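Local coordinates for protein calreticulin, putative (Trypanosoma cruzi, PDB 5HCF) that probably acts as a lectin-like chaperone, its globular domain of legume-lectin fold binding both carbohydrate and peptide, at residues K18-D21 and D22-K25; K169-L172 and E173-W176. All coordinates share one frame; numbering follows the deposited sequence.

Interaction 1: K18-D21 and D22-K25; sequences KHRD and DFGK
One face of the Phe23 ring is taken by Arg20: CB sits 4.2 Å from the ring centroid, over the face but offset toward the rim, in a CH-pi contact, and Arg20 CG lies 3.8 Å from Phe23 CZ. At the ring's edge, in its plane, lies the backbone N of His19, with His19 CB 4.0 Å from Phe23 CE2. The plane of the second flat group, the Arg20 guanidinium, is inclined 67° to the ring; the side-chain contact with the ring is made by the methylenes CB, CG and CD. That chain runs straight past CG and then bends at chi3 (81°), which turns the guanidinium toward the carboxylate of Asp22. There NH1 forms a salt bridge with OD1 of Asp22 at 2.5 Å, approached obliquely, the two planes 37° apart. Asp22 OD1 also lies 3.4 Å from Arg20 CB. Phe51 and Ala53 of strand 50-62 pack against Phe23, and Phe51 also meets Arg20, joining this irregular loop to the sheet beneath. Asp21 brings a like charge near, its OD1 4.3 Å from OD1 of Asp22. In this exposed turn, the Arg20 cation would be expected to offset part of the repulsion between the two carboxylates, while its methylenes pack on the Phe23 face.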
ATOM      1  N   LYS A  18     -18.371  -6.458  -8.588  1.00 48.24           N
ATOM      2  CA  LYS A  18     -19.166  -7.039  -9.661  1.00 51.91           C
ATOM      3  C   LYS A  18     -18.961  -6.256 -10.959  1.00 53.70           C
ATOM      4  O   LYS A  18     -19.753  -6.364 -11.901  1.00 57.16           O
ATOM      5  CB  LYS A  18     -20.650  -7.060  -9.290  1.00 54.67           C
ATOM      6  CG  LYS A  18     -21.008  -8.003  -8.163  1.00 56.67           C
ATOM      7  CD  LYS A  18     -22.518  -8.052  -7.970  1.00 61.14           C
ATOM      8  CE  LYS A  18     -23.079  -9.408  -8.400  1.00 64.38           C
ATOM      9  NZ  LYS A  18     -22.866 -10.452  -7.353  1.00 65.70           N
ATOM     10  N   HIS A  19     -17.896  -5.465 -11.006  1.00 51.73           N
ATOM     11  CA  HIS A  19     -17.623  -4.635 -12.172  1.00 51.70           C
ATOM     12  C   HIS A  19     -17.241  -5.488 -13.379  1.00 55.67           C
ATOM     13  O   HIS A  19     -17.368  -5.048 -14.522  1.00 58.89           O
ATOM     14  CB  HIS A  19     -16.516  -3.626 -11.862  1.00 48.38           C
ATOM     15  CG  HIS A  19     -16.250  -2.661 -12.975  1.00 49.44           C
ATOM     16  ND1 HIS A  19     -17.094  -1.612 -13.269  1.00 51.22           N
ATOM     17  CD2 HIS A  19     -15.231  -2.583 -13.865  1.00 49.30           C
ATOM     18  CE1 HIS A  19     -16.607  -0.929 -14.291  1.00 51.63           C
ATOM     19  NE2 HIS A  19     -15.478  -1.499 -14.671  1.00 50.08           N
ATOM     20  N   ARG A  20     -16.785  -6.712 -13.119  1.00 55.98           N
ATOM     21  CA  ARG A  20     -16.497  -7.670 -14.184  1.00 58.36           C
ATOM     22  C   ARG A  20     -16.868  -9.062 -13.674  1.00 60.45           C
ATOM     23  O   ARG A  20     -16.735  -9.339 -12.484  1.00 60.77           O
ATOM     24  CB  ARG A  20     -15.017  -7.613 -14.587  1.00 58.18           C
ATOM     25  CG  ARG A  20     -14.503  -6.193 -14.805  1.00 59.63           C
ATOM     26  CD  ARG A  20     -13.003  -6.103 -15.125  1.00 59.62           C
ATOM     27  NE  ARG A  20     -12.691  -6.373 -16.526  1.00 61.15           N
ATOM     28  CZ  ARG A  20     -12.101  -7.474 -16.974  1.00 62.35           C
ATOM     29  NH1 ARG A  20     -11.762  -8.438 -16.131  1.00 62.82           N
ATOM     30  NH2 ARG A  20     -11.856  -7.615 -18.270  1.00 63.40           N
ATOM     31  N   ASP A  21     -17.342  -9.937 -14.556  1.00 63.15           N
ATOM     32  CA  ASP A  21     -17.750 -11.274 -14.125  1.00 64.61           C
ATOM     33  C   ASP A  21     -16.559 -12.228 -14.036  1.00 62.67           C
ATOM     34  O   ASP A  21     -16.728 -13.422 -13.786  1.00 63.60           O
ATOM     35  CB  ASP A  21     -18.809 -11.860 -15.070  1.00 67.79           C
ATOM     36  CG  ASP A  21     -18.277 -12.120 -16.479  1.00 70.18           C
ATOM     37  OD1 ASP A  21     -17.058 -11.977 -16.719  1.00 70.11           O
ATOM     38  OD2 ASP A  21     -19.087 -12.493 -17.355  1.00 71.81           O
ATOM     39  N   ASP A  22     -15.357 -11.700 -14.244  1.00 59.11           N
ATOM     40  CA  ASP A  22     -14.179 -12.552 -14.321  1.00 57.32           C
ATOM     41  C   ASP A  22     -13.016 -12.110 -13.436  1.00 53.02           C
ATOM     42  O   ASP A  22     -11.865 -12.430 -13.730  1.00 54.31           O
ATOM     43  CB  ASP A  22     -13.705 -12.646 -15.777  1.00 58.01           C
ATOM     44  CG  ASP A  22     -13.256 -11.306 -16.339  1.00 57.29           C
ATOM     45  OD1 ASP A  22     -13.285 -10.301 -15.601  1.00 56.72           O
ATOM     46  OD2 ASP A  22     -12.870 -11.259 -17.525  1.00 58.24           O
ATOM     47  N   PHE A  23     -13.301 -11.383 -12.361  1.00 48.90           N
ATOM     48  CA  PHE A  23     -12.253 -11.065 -11.398  1.00 46.01           C
ATOM     49  C   PHE A  23     -11.649 -12.359 -10.865  1.00 47.15           C
ATOM     50  O   PHE A  23     -12.326 -13.383 -10.789  1.00 48.29           O
ATOM     51  CB  PHE A  23     -12.777 -10.206 -10.249  1.00 44.05           C
ATOM     52  CG  PHE A  23     -12.930  -8.755 -10.597  1.00 44.13           C
ATOM     53  CD1 PHE A  23     -11.837  -8.008 -10.995  1.00 43.50           C
ATOM     54  CD2 PHE A  23     -14.161  -8.131 -10.500  1.00 47.24           C
ATOM     55  CE1 PHE A  23     -11.971  -6.670 -11.315  1.00 43.49           C
ATOM     56  CE2 PHE A  23     -14.300  -6.790 -10.814  1.00 48.00           C
ATOM     57  CZ  PHE A  23     -13.203  -6.060 -11.221  1.00 45.41           C
ATOM     58  N   GLY A  24     -10.376 -12.306 -10.498  1.00 47.25           N
ATOM     59  CA  GLY A  24      -9.657 -13.491 -10.068  1.00 47.98           C
ATOM     60  C   GLY A  24     -10.096 -13.997  -8.711  1.00 46.46           C
ATOM     61  O   GLY A  24     -10.639 -13.245  -7.904  1.00 45.05           O
ATOM     62  N   LYS A  25      -9.867 -15.281  -8.458  1.00 46.71           N
ATOM     63  CA  LYS A  25     -10.247 -15.866  -7.179  1.00 48.24           C
ATOM     64  C   LYS A  25      -9.148 -15.678  -6.139  1.00 45.05           C
ATOM     65  O   LYS A  25      -7.960 -15.755  -6.451  1.00 43.33           O
ATOM     66  CB  LYS A  25     -10.567 -17.357  -7.348  1.00 52.33           C
ATOM     67  CG  LYS A  25     -10.612 -18.148  -6.045  1.00 54.29           C
ATOM     68  CD  LYS A  25     -10.457 -19.644  -6.296  1.00 56.19           C
ATOM     69  CE  LYS A  25     -10.221 -20.409  -4.999  1.00 57.07           C
ATOM     70  NZ  LYS A  25      -9.812 -21.820  -5.244  1.00 58.54           N
TER

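Interaction 2: K169-L172 and E173-W176; sequences KGQL and EEDW
Gln171 O accepts a backbone hydrogen bond from Asp175 N at 2.9 Å, nearly in line with the C=O bond (170° at the oxygen), and a weak one from Glu174 N at 3.1 Å. One residue on, Leu172 O receives Trp176 N at 3.2 Å, the donor tilted 31° from the carbonyl plane.

Gln171 is the N-cap residue, where strand 165-171 gives way directly to helix 172-175, a one-turn helix at the end of an edge strand in the legume-lectin-like sandwich; Trp176 is the first residue to leave helical geometry.

Apolar contact follows the same four-residue spacing. Leu172 CD2 lies 3.5 Å from Trp176 CZ3, the two side chains crossing at a slant, while the Leu172 carbonyl O sits at the indole's edge, 3.5 Å from Trp176 CE3. Leu124 of strand 117-126 touches both residues, and Trp133 stacks on the indole, whose NE1 bonds to Ile122 O.

Among the polar side chains, Gln171 and Glu174 run alongside each other in the same direction. With Gln171 CG set beside its backbone N (chi1 -50°), that methylene meets Glu174 OE1 at 3.4 Å, and a bend at chi2 carries only the amide onward. Asp175 turns its carboxylate back toward the strand, OD2 resting 3.7 Å from Gly170 CA and hydrogen-bonded to the hydroxyl of Tyr158.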
ATOM      1  N   LYS A 169      12.284   9.829   2.904  1.00 43.78           N
ATOM      2  CA  LYS A 169      11.917  10.797   3.927  1.00 44.57           C
ATOM      3  C   LYS A 169      11.970  12.186   3.315  1.00 41.89           C
ATOM      4  O   LYS A 169      12.932  12.517   2.624  1.00 40.97           O
ATOM      5  CB  LYS A 169      12.868  10.676   5.123  1.00 48.00           C
ATOM      6  CG  LYS A 169      12.467  11.422   6.384  1.00 50.92           C
ATOM      7  CD  LYS A 169      13.368  10.979   7.539  1.00 55.02           C
ATOM      8  CE  LYS A 169      12.741  11.226   8.906  1.00 57.50           C
ATOM      9  NZ  LYS A 169      12.480  12.665   9.177  1.00 59.36           N
ATOM     10  N   GLY A 170      10.938  12.992   3.545  1.00 41.45           N
ATOM     11  CA  GLY A 170      10.914  14.340   3.004  1.00 40.63           C
ATOM     12  C   GLY A 170       9.619  15.105   3.193  1.00 40.71           C
ATOM     13  O   GLY A 170       8.853  14.837   4.116  1.00 42.05           O
ATOM     14  N   GLN A 171       9.374  16.064   2.305  1.00 40.02           N
ATOM     15  CA  GLN A 171       8.212  16.935   2.418  1.00 38.92           C
ATOM     16  C   GLN A 171       7.229  16.664   1.284  1.00 37.90           C
ATOM     17  O   GLN A 171       7.638  16.536   0.128  1.00 38.51           O
ATOM     18  CB  GLN A 171       8.643  18.406   2.390  1.00 39.82           C
ATOM     19  CG  GLN A 171       9.768  18.784   3.357  1.00 43.64           C
ATOM     20  CD  GLN A 171       9.574  18.254   4.763  1.00 47.30           C
ATOM     21  OE1 GLN A 171       8.530  18.458   5.381  1.00 49.83           O
ATOM     22  NE2 GLN A 171      10.595  17.581   5.286  1.00 48.10           N
ATOM     23  N   LEU A 172       5.939  16.589   1.608  1.00 37.72           N
ATOM     24  CA  LEU A 172       4.902  16.343   0.601  1.00 37.42           C
ATOM     25  C   LEU A 172       4.939  17.366  -0.525  1.00 37.91           C
ATOM     26  O   LEU A 172       4.814  17.021  -1.699  1.00 38.76           O
ATOM     27  CB  LEU A 172       3.514  16.358   1.238  1.00 36.62           C
ATOM     28  CG  LEU A 172       3.142  15.206   2.166  1.00 37.90           C
ATOM     29  CD1 LEU A 172       1.808  15.500   2.829  1.00 39.47           C
ATOM     30  CD2 LEU A 172       3.077  13.904   1.388  1.00 36.11           C
ATOM     31  N   GLU A 173       5.120  18.625  -0.150  1.00 38.30           N
ATOM     32  CA  GLU A 173       5.129  19.730  -1.099  1.00 39.47           C
ATOM     33  C   GLU A 173       6.292  19.631  -2.087  1.00 38.55           C
ATOM     34  O   GLU A 173       6.181  20.060  -3.238  1.00 37.53           O
ATOM     35  CB  GLU A 173       5.189  21.059  -0.339  1.00 41.03           C
ATOM     36  CG  GLU A 173       5.043  22.289  -1.205  1.00 43.58           C
ATOM     37  CD  GLU A 173       5.096  23.567  -0.394  1.00 47.79           C
ATOM     38  OE1 GLU A 173       5.561  24.597  -0.930  1.00 49.72           O
ATOM     39  OE2 GLU A 173       4.680  23.540   0.784  1.00 49.17           O
ATOM     40  N   GLU A 174       7.404  19.064  -1.630  1.00 38.38           N
ATOM     41  CA  GLU A 174       8.616  18.982  -2.434  1.00 40.03           C
ATOM     42  C   GLU A 174       8.725  17.690  -3.261  1.00 41.86           C
ATOM     43  O   GLU A 174       9.243  17.707  -4.376  1.00 44.75           O
ATOM     44  CB  GLU A 174       9.839  19.137  -1.523  1.00 41.98           C
ATOM     45  CG  GLU A 174       9.889  20.482  -0.774  1.00 42.72           C
ATOM     46  CD  GLU A 174      11.074  20.597   0.178  1.00 44.43           C
ATOM     47  OE1 GLU A 174      11.629  19.555   0.583  1.00 48.95           O
ATOM     48  OE2 GLU A 174      11.455  21.730   0.526  1.00 42.71           O
ATOM     49  N   ASP A 175       8.234  16.575  -2.726  1.00 40.05           N
ATOM     50  CA  ASP A 175       8.392  15.283  -3.406  1.00 38.46           C
ATOM     51  C   ASP A 175       7.170  14.852  -4.223  1.00 37.95           C
ATOM     52  O   ASP A 175       7.168  13.768  -4.811  1.00 38.80           O
ATOM     53  CB  ASP A 175       8.733  14.190  -2.392  1.00 36.38           C
ATOM     54  CG  ASP A 175       9.999  14.487  -1.624  1.00 36.16           C
ATOM     55  OD1 ASP A 175      10.742  15.400  -2.031  1.00 36.16           O
ATOM     56  OD2 ASP A 175      10.255  13.812  -0.609  1.00 38.87           O
ATOM     57  N   TRP A 176       6.131  15.688  -4.232  1.00 33.94           N
ATOM     58  CA  TRP A 176       5.008  15.544  -5.159  1.00 30.62           C
ATOM     59  C   TRP A 176       4.788  16.875  -5.868  1.00 31.83           C
ATOM     60  O   TRP A 176       5.269  17.905  -5.407  1.00 34.28           O
ATOM     61  CB  TRP A 176       3.722  15.135  -4.433  1.00 28.35           C
ATOM     62  CG  TRP A 176       3.630  13.698  -4.042  1.00 25.27           C
ATOM     63  CD1 TRP A 176       2.934  12.720  -4.689  1.00 25.25           C
ATOM     64  CD2 TRP A 176       4.224  13.076  -2.896  1.00 24.91           C
ATOM     65  NE1 TRP A 176       3.070  11.524  -4.027  1.00 24.79           N
ATOM     66  CE2 TRP A 176       3.858  11.717  -2.922  1.00 25.99           C
ATOM     67  CE3 TRP A 176       5.037  13.533  -1.856  1.00 26.07           C
ATOM     68  CZ2 TRP A 176       4.274  10.811  -1.949  1.00 26.77           C
ATOM     69  CZ3 TRP A 176       5.449  12.630  -0.887  1.00 26.39           C
ATOM     70  CH2 TRP A 176       5.067  11.286  -0.943  1.00 25.86           C
TER

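From the N terminus, the chain first reaches interaction 1 in the loop that leaves strand 15-16, at the border of the seven-stranded sheet, and enters strand 26-29 of the eight-stranded one; its local turn thus lies on a crossing between the two sheets. Much later, interaction 2 forms where strand 165-171, in the eight-stranded sheet, passes into helix 172-175 and turns toward strand 117-126 of the other. Each closes within eight consecutive residues; the first ends well before the second begins, so they neither nest nor cross. The centres of interaction 1 and interaction 2 are about 37 Å apart, on opposite sides of the chain's centre, and the two do not touch.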